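Long-range contact in titin heart isoform N2-B (Homo sapiens, PDB 2BK8), which is a giant structural protein of muscle, represented here by M1, an immunoglobulin-like domain from its M-band region: residues G1-G13 against V77-F91. Sequence-based numbering, arbitrary orientation.
Sequences GAMVSGQIMHAVG and VVNDYGEDSSYAELF
Asp84 extends its carboxylate anti to its own backbone N (chi1 -164°), far enough to accept a hydrogen bond from the backbone N-H of Ser5, whereas the Ser5 hydroxyl, tucked between backbone N and carbonyl carbon (chi1 64°), turns to Ser86. The Ser5 N to Asp84 OD2 bond is 2.9 Å and meets the carboxylate from above its plane. Ser5 OG donates to Ser86 OG at 2.8 Å, and Ser86 OG donates in turn to Gly6 O, so two short hydroxyls relay a bond to a backbone carbonyl where residues 5-6 and 86 are not paired with each other as strands. Next along, the small Ala88 lets Ile8 CG2 settle 3.6 Å from its CB. His10 ND1 accepts the Glu89 N-H at 3.0 Å, the donor tilted 16° from the ring plane; the imidazole thus stands in for a backbone acceptor, and the edge of Phe91 is turned to its face in an offset edge-to-face pair. Regular parallel pairing follows, with Phe91 N to Ala11 O at 2.9 Å. At the far end Asn79 OD1 accepts from Tyr81 N and Gly82 N, closing an Asx turn; an alanine here removes the acceptor of both amides and would probably leave the turn between strands 71-78 and 83-92 less firmly shaped. Strand 4-5 pairs with strand 19-26 in one sheet, Ile8 packs against Cys23 and Cys75 between the sheets, and the chain crosses to the other sheet, where strand 11-13 lies parallel to strand 83-92: a split first strand characteristic of I-set immunoglobulin domains.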
ATOM      1  N   GLY A   1       4.916  20.811  -1.641  1.00 38.51           N
ATOM      2  CA  GLY A   1       6.317  20.296  -1.709  1.00 39.30           C
ATOM      3  C   GLY A   1       6.919  20.432  -3.095  1.00 40.09           C
ATOM      4  O   GLY A   1       7.587  21.426  -3.359  1.00 41.54           O
ATOM      5  N   ALA A   2       6.737  19.443  -3.980  1.00 40.08           N
ATOM      6  CA  ALA A   2       6.208  18.093  -3.661  1.00 39.46           C
ATOM      7  C   ALA A   2       4.664  18.031  -3.399  1.00 38.68           C
ATOM      8  O   ALA A   2       3.990  19.030  -3.640  1.00 43.94           O
ATOM      9  CB  ALA A   2       7.059  17.445  -2.588  1.00 38.77           C
ATOM     10  N   MET A   3       4.045  16.935  -2.944  1.00 37.96           N
ATOM     11  CA  MET A   3       4.632  15.767  -2.324  1.00 33.88           C
ATOM     12  C   MET A   3       5.443  14.864  -3.260  1.00 33.27           C
ATOM     13  O   MET A   3       5.391  14.982  -4.492  1.00 34.37           O
ATOM     14  CB  MET A   3       3.544  14.949  -1.582  1.00 33.15           C
ATOM     15  CG  MET A   3       2.302  15.728  -1.116  0.50 24.93           C
ATOM     16  SD  MET A   3       1.135  14.542  -0.437  0.50 30.31           S
ATOM     17  CE  MET A   3      -0.397  14.992  -1.159  0.50 27.23           C
ATOM     18  N   VAL A   4       6.256  14.033  -2.632  1.00 33.89           N
ATOM     19  CA  VAL A   4       6.833  12.849  -3.263  1.00 33.21           C
ATOM     20  C   VAL A   4       6.489  11.662  -2.384  1.00 33.22           C
ATOM     21  O   VAL A   4       6.678  11.699  -1.160  1.00 33.60           O
ATOM     22  CB  VAL A   4       8.357  12.958  -3.377  1.00 31.98           C
ATOM     23  CG1 VAL A   4       8.997  11.681  -3.876  1.00 33.08           C
ATOM     24  CG2 VAL A   4       8.734  14.093  -4.310  1.00 27.05           C
ATOM     25  N   SER A   5       5.954  10.610  -2.996  1.00 33.23           N
ATOM     26  CA  SER A   5       5.772   9.367  -2.282  1.00 33.74           C
ATOM     27  C   SER A   5       7.026   8.488  -2.378  1.00 32.71           C
ATOM     28  O   SER A   5       7.543   8.236  -3.480  1.00 32.12           O
ATOM     29  CB  SER A   5       4.520   8.653  -2.800  1.00 33.00           C
ATOM     30  OG  SER A   5       4.671   8.289  -4.164  1.00 37.18           O
ATOM     31  N   GLY A   6       7.525   8.026  -1.220  1.00 32.63           N
ATOM     32  CA  GLY A   6       8.772   7.218  -1.147  1.00 32.40           C
ATOM     33  C   GLY A   6       8.692   5.787  -1.690  1.00 35.47           C
ATOM     34  O   GLY A   6       7.604   5.299  -2.010  1.00 35.95           O
ATOM     35  N   GLN A   7       9.842   5.109  -1.808  1.00 34.80           N
ATOM     36  CA  GLN A   7       9.855   3.719  -2.304  1.00 36.54           C
ATOM     37  C   GLN A   7       9.241   2.775  -1.270  1.00 35.98           C
ATOM     38  O   GLN A   7       9.433   2.943  -0.063  1.00 34.73           O
ATOM     39  CB  GLN A   7      11.280   3.227  -2.619  1.00 36.02           C
ATOM     40  CG  GLN A   7      12.082   4.117  -3.552  1.00 39.87           C
ATOM     41  CD  GLN A   7      13.563   3.841  -3.454  1.00 41.76           C
ATOM     42  OE1 GLN A   7      14.186   4.084  -2.417  1.00 47.59           O
ATOM     43  NE2 GLN A   7      14.141   3.346  -4.529  1.00 43.38           N
ATOM     44  N   ILE A   8       8.540   1.761  -1.772  1.00 33.86           N
ATOM     45  CA  ILE A   8       7.922   0.697  -0.985  1.00 36.27           C
ATOM     46  C   ILE A   8       8.618  -0.620  -1.394  1.00 35.20           C
ATOM     47  O   ILE A   8       8.846  -0.867  -2.593  1.00 35.12           O
ATOM     48  CB  ILE A   8       6.416   0.605  -1.263  1.00 34.36           C
ATOM     49  CG1 ILE A   8       5.674   1.916  -0.949  1.00 34.75           C
ATOM     50  CG2 ILE A   8       5.760  -0.560  -0.483  1.00 35.39           C
ATOM     51  CD1 ILE A   8       4.207   1.924  -1.486  1.00 35.04           C
ATOM     52  N   MET A   9       8.982  -1.444  -0.404  1.00 36.21           N
ATOM     53  CA  MET A   9       9.648  -2.742  -0.669  1.00 33.32           C
ATOM     54  C   MET A   9       8.683  -3.912  -0.970  1.00 34.52           C
ATOM     55  O   MET A   9       7.543  -3.958  -0.454  1.00 35.33           O
ATOM     56  CB  MET A   9      10.530  -3.141   0.514  1.00 32.58           C
ATOM     57  CG  MET A   9      11.470  -2.076   1.027  1.00 33.83           C
ATOM     58  SD  MET A   9      12.570  -1.414  -0.254  1.00 35.28           S
ATOM     59  CE  MET A   9      13.711  -2.760  -0.571  1.00 33.82           C
ATOM     60  N   HIS A  10       9.138  -4.860  -1.793  1.00 32.59           N
ATOM     61  CA  HIS A  10       8.336  -6.060  -2.109  1.00 34.38           C
ATOM     62  C   HIS A  10       8.245  -6.915  -0.841  1.00 36.61           C
ATOM     63  O   HIS A  10       9.064  -6.724   0.080  1.00 36.67           O
ATOM     64  CB  HIS A  10       8.971  -6.887  -3.256  1.00 33.65           C
ATOM     65  CG  HIS A  10       9.205  -6.109  -4.527  1.00 34.10           C
ATOM     66  ND1 HIS A  10       8.219  -5.352  -5.130  1.00 34.81           N
ATOM     67  CD2 HIS A  10      10.298  -6.007  -5.319  1.00 37.37           C
ATOM     68  CE1 HIS A  10       8.711  -4.788  -6.221  1.00 36.42           C
ATOM     69  NE2 HIS A  10       9.969  -5.170  -6.362  1.00 36.38           N
ATOM     70  N   ALA A  11       7.308  -7.877  -0.838  1.00 36.26           N
ATOM     71  CA  ALA A  11       7.144  -8.882   0.238  1.00 35.30           C
ATOM     72  C   ALA A  11       6.694 -10.264  -0.270  1.00 36.73           C
ATOM     73  O   ALA A  11       5.981 -10.356  -1.282  1.00 36.48           O
ATOM     74  CB  ALA A  11       6.134  -8.356   1.273  1.00 37.15           C
ATOM     75  N   VAL A  12       7.115 -11.312   0.436  1.00 33.18           N
ATOM     76  CA  VAL A  12       6.583 -12.687   0.265  1.00 34.43           C
ATOM     77  C   VAL A  12       5.548 -12.938   1.365  1.00 34.36           C
ATOM     78  O   VAL A  12       5.839 -12.754   2.552  1.00 35.71           O
ATOM     79  CB  VAL A  12       7.680 -13.759   0.341  1.00 32.92           C
ATOM     80  CG1 VAL A  12       7.059 -15.191   0.351  1.00 34.57           C
ATOM     81  CG2 VAL A  12       8.651 -13.647  -0.826  1.00 35.15           C
ATOM     82  N   GLY A  13       4.363 -13.387   0.969  1.00 37.58           N
ATOM     83  CA  GLY A  13       3.301 -13.704   1.930  1.00 34.66           C
ATOM     84  C   GLY A  13       3.142 -15.210   1.962  1.00 34.22           C
ATOM     85  O   GLY A  13       3.140 -15.858   0.913  1.00 34.31           O
ATOM     86  N   VAL A  77      -1.159   9.108  -3.351  1.00 33.77           N
ATOM     87  CA  VAL A  77      -1.149  10.275  -2.464  1.00 36.11           C
ATOM     88  C   VAL A  77      -1.607  11.526  -3.195  1.00 34.89           C
ATOM     89  O   VAL A  77      -1.120  11.821  -4.277  1.00 36.06           O
ATOM     90  CB  VAL A  77       0.236  10.468  -1.793  1.00 31.73           C
ATOM     91  CG1 VAL A  77       0.064  11.255  -0.573  1.00 32.44           C
ATOM     92  CG2 VAL A  77       0.794   9.072  -1.353  1.00 37.00           C
ATOM     93  N   VAL A  78      -2.588  12.221  -2.625  1.00 35.63           N
ATOM     94  CA  VAL A  78      -3.194  13.398  -3.271  1.00 35.10           C
ATOM     95  C   VAL A  78      -3.302  14.535  -2.274  1.00 36.78           C
ATOM     96  O   VAL A  78      -3.748  14.329  -1.142  1.00 32.35           O
ATOM     97  CB  VAL A  78      -4.622  13.085  -3.830  1.00 34.55           C
ATOM     98  CG1 VAL A  78      -5.254  14.306  -4.472  1.00 37.54           C
ATOM     99  CG2 VAL A  78      -4.569  11.954  -4.827  1.00 35.83           C
ATOM    100  N   ASN A  79      -2.866  15.723  -2.696  1.00 36.65           N
ATOM    101  CA  ASN A  79      -3.198  16.977  -2.005  1.00 39.43           C
ATOM    102  C   ASN A  79      -3.675  18.095  -2.912  1.00 38.83           C
ATOM    103  O   ASN A  79      -4.032  17.855  -4.065  1.00 38.55           O
ATOM    104  CB  ASN A  79      -2.094  17.450  -1.042  1.00 40.15           C
ATOM    105  CG  ASN A  79      -0.841  17.938  -1.737  1.00 43.26           C
ATOM    106  OD1 ASN A  79      -0.685  17.841  -2.958  1.00 46.23           O
ATOM    107  ND2 ASN A  79       0.080  18.467  -0.938  1.00 42.72           N
ATOM    108  N   ASP A  80      -3.668  19.312  -2.366  1.00 38.62           N
ATOM    109  CA  ASP A  80      -4.164  20.528  -3.023  1.00 39.31           C
ATOM    110  C   ASP A  80      -3.271  21.016  -4.158  1.00 39.73           C
ATOM    111  O   ASP A  80      -3.612  21.991  -4.856  1.00 40.87           O
ATOM    112  CB  ASP A  80      -4.305  21.638  -1.978  1.00 38.14           C
ATOM    113  CG  ASP A  80      -5.581  21.525  -1.151  1.00 36.71           C
ATOM    114  OD1 ASP A  80      -6.437  20.658  -1.431  1.00 36.94           O
ATOM    115  OD2 ASP A  80      -5.744  22.342  -0.222  1.00 39.79           O
ATOM    116  N   TYR A  81      -2.122  20.374  -4.327  1.00 40.94           N
ATOM    117  CA  TYR A  81      -1.121  20.807  -5.304  1.00 45.86           C
ATOM    118  C   TYR A  81      -0.894  19.797  -6.421  1.00 44.67           C
ATOM    119  O   TYR A  81      -0.548  20.180  -7.541  1.00 46.22           O
ATOM    120  CB  TYR A  81       0.199  21.145  -4.606  1.00 48.34           C
ATOM    121  CG  TYR A  81       0.095  22.335  -3.675  1.00 51.30           C
ATOM    122  CD1 TYR A  81      -0.161  23.612  -4.174  1.00 51.10           C
ATOM    123  CD2 TYR A  81       0.242  22.183  -2.297  1.00 52.23           C
ATOM    124  CE1 TYR A  81      -0.265  24.711  -3.324  1.00 52.67           C
ATOM    125  CE2 TYR A  81       0.144  23.279  -1.437  1.00 51.93           C
ATOM    126  CZ  TYR A  81      -0.111  24.535  -1.958  1.00 51.88           C
ATOM    127  OH  TYR A  81      -0.211  25.624  -1.117  1.00 52.71           O
ATOM    128  N   GLY A  82      -1.087  18.521  -6.116  1.00 43.55           N
ATOM    129  CA  GLY A  82      -0.966  17.468  -7.114  1.00 39.75           C
ATOM    130  C   GLY A  82      -1.081  16.087  -6.504  1.00 38.89           C
ATOM    131  O   GLY A  82      -1.772  15.896  -5.504  1.00 36.70           O
ATOM    132  N   GLU A  83      -0.408  15.121  -7.123  1.00 37.67           N
ATOM    133  CA  GLU A  83      -0.449  13.732  -6.667  1.00 37.53           C
ATOM    134  C   GLU A  83       0.841  12.987  -7.032  1.00 35.87           C
ATOM    135  O   GLU A  83       1.644  13.498  -7.838  1.00 36.65           O
ATOM    136  CB  GLU A  83      -1.691  13.033  -7.227  1.00 39.77           C
ATOM    137  CG  GLU A  83      -1.656  12.635  -8.696  1.00 42.32           C
ATOM    138  CD  GLU A  83      -2.879  11.806  -9.087  1.00 43.55           C
ATOM    139  OE1 GLU A  83      -4.007  12.354  -9.082  1.00 45.24           O
ATOM    140  OE2 GLU A  83      -2.708  10.608  -9.394  1.00 47.29           O
ATOM    141  N   ASP A  84       1.061  11.841  -6.382  1.00 35.12           N
ATOM    142  CA  ASP A  84       2.148  10.892  -6.680  1.00 34.76           C
ATOM    143  C   ASP A  84       1.702   9.487  -6.233  1.00 34.91           C
ATOM    144  O   ASP A  84       0.806   9.345  -5.378  1.00 36.41           O
ATOM    145  CB  ASP A  84       3.434  11.307  -5.936  1.00 35.22           C
ATOM    146  CG  ASP A  84       4.728  10.627  -6.484  1.00 38.67           C
ATOM    147  OD1 ASP A  84       4.725   9.951  -7.539  1.00 36.83           O
ATOM    148  OD2 ASP A  84       5.791  10.830  -5.861  1.00 36.02           O
ATOM    149  N   SER A  85       2.321   8.454  -6.804  1.00 31.57           N
ATOM    150  CA  SER A  85       2.039   7.058  -6.387  1.00 31.50           C
ATOM    151  C   SER A  85       3.342   6.252  -6.330  1.00 30.46           C
ATOM    152  O   SER A  85       4.302   6.548  -7.087  1.00 33.74           O
ATOM    153  CB  SER A  85       1.110   6.380  -7.411  1.00 33.53           C
ATOM    154  OG  SER A  85      -0.177   6.981  -7.486  1.00 36.67           O
ATOM    155  N   SER A  86       3.323   5.183  -5.516  1.00 32.72           N
ATOM    156  CA  SER A  86       4.450   4.262  -5.369  1.00 29.20           C
ATOM    157  C   SER A  86       3.862   2.844  -5.396  1.00 32.96           C
ATOM    158  O   SER A  86       2.700   2.681  -5.041  1.00 33.50           O
ATOM    159  CB  SER A  86       5.224   4.595  -4.075  1.00 28.72           C
ATOM    160  OG  SER A  86       5.943   5.835  -4.227  1.00 34.99           O
ATOM    161  N   TYR A  87       4.650   1.871  -5.875  1.00 32.26           N
ATOM    162  CA  TYR A  87       4.156   0.508  -6.175  1.00 35.76           C
ATOM    163  C   TYR A  87       5.061  -0.571  -5.559  1.00 35.63           C
ATOM    164  O   TYR A  87       6.260  -0.347  -5.400  1.00 37.65           O
ATOM    165  CB  TYR A  87       4.097   0.328  -7.703  1.00 34.66           C
ATOM    166  CG  TYR A  87       3.140   1.261  -8.421  1.00 35.65           C
ATOM    167  CD1 TYR A  87       1.836   0.884  -8.688  1.00 37.26           C
ATOM    168  CD2 TYR A  87       3.559   2.524  -8.858  1.00 34.51           C
ATOM    169  CE1 TYR A  87       0.951   1.739  -9.358  1.00 36.60           C
ATOM    170  CE2 TYR A  87       2.676   3.392  -9.540  1.00 37.24           C
ATOM    171  CZ  TYR A  87       1.370   2.981  -9.778  1.00 36.32           C
ATOM    172  OH  TYR A  87       0.464   3.781 -10.443  1.00 38.75           O
ATOM    173  N   ALA A  88       4.492  -1.743  -5.213  1.00 36.89           N
ATOM    174  CA  ALA A  88       5.308  -2.904  -4.828  1.00 36.44           C
ATOM    175  C   ALA A  88       4.525  -4.208  -5.029  1.00 37.32           C
ATOM    176  O   ALA A  88       3.306  -4.166  -5.183  1.00 35.95           O
ATOM    177  CB  ALA A  88       5.780  -2.758  -3.368  1.00 39.81           C
ATOM    178  N   GLU A  89       5.235  -5.342  -5.046  1.00 35.76           N
ATOM    179  CA  GLU A  89       4.646  -6.642  -5.343  1.00 35.39           C
ATOM    180  C   GLU A  89       4.440  -7.444  -4.058  1.00 33.84           C
ATOM    181  O   GLU A  89       5.186  -7.253  -3.061  1.00 34.65           O
ATOM    182  CB  GLU A  89       5.582  -7.424  -6.266  1.00 35.30           C
ATOM    183  CG  GLU A  89       5.880  -6.683  -7.573  1.00 35.74           C
ATOM    184  CD  GLU A  89       4.637  -6.609  -8.438  1.00 39.61           C
ATOM    185  OE1 GLU A  89       4.134  -7.662  -8.868  1.00 39.23           O
ATOM    186  OE2 GLU A  89       4.136  -5.493  -8.663  1.00 40.49           O
ATOM    187  N   LEU A  90       3.481  -8.369  -4.101  1.00 34.24           N
ATOM    188  CA  LEU A  90       3.303  -9.409  -3.084  1.00 35.34           C
ATOM    189  C   LEU A  90       3.434 -10.733  -3.847  1.00 32.52           C
ATOM    190  O   LEU A  90       2.715 -10.949  -4.842  1.00 34.95           O
ATOM    191  CB  LEU A  90       1.908  -9.315  -2.425  1.00 38.15           C
ATOM    192  CG  LEU A  90       1.648 -10.104  -1.135  1.00 37.33           C
ATOM    193  CD1 LEU A  90       0.376  -9.578  -0.415  1.00 39.01           C
ATOM    194  CD2 LEU A  90       1.540 -11.584  -1.405  1.00 41.94           C
ATOM    195  N   PHE A  91       4.396 -11.561  -3.450  1.00 31.94           N
ATOM    196  CA  PHE A  91       4.595 -12.903  -4.033  1.00 33.73           C
ATOM    197  C   PHE A  91       4.097 -13.983  -3.052  1.00 35.29           C
ATOM    198  O   PHE A  91       4.533 -14.015  -1.909  1.00 34.73           O
ATOM    199  CB  PHE A  91       6.077 -13.171  -4.364  1.00 34.81           C
ATOM    200  CG  PHE A  91       6.805 -11.993  -4.993  1.00 35.66           C
ATOM    201  CD1 PHE A  91       6.589 -11.640  -6.332  1.00 34.65           C
ATOM    202  CD2 PHE A  91       7.744 -11.281  -4.256  1.00 34.55           C
ATOM    203  CE1 PHE A  91       7.270 -10.549  -6.898  1.00 36.51           C
ATOM    204  CE2 PHE A  91       8.432 -10.194  -4.817  1.00 36.48           C
ATOM    205  CZ  PHE A  91       8.200  -9.838  -6.137  1.00 36.44           C
TER
HETATM  206  O   HOH W   1       3.222  15.629  -6.136  1.00 41.59           O
HETATM  207  O   HOH W   2       6.702   7.965  -6.325  1.00 41.17           O
HETATM  208  O   HOH W   3       8.060   1.945  -4.761  1.00 32.44           O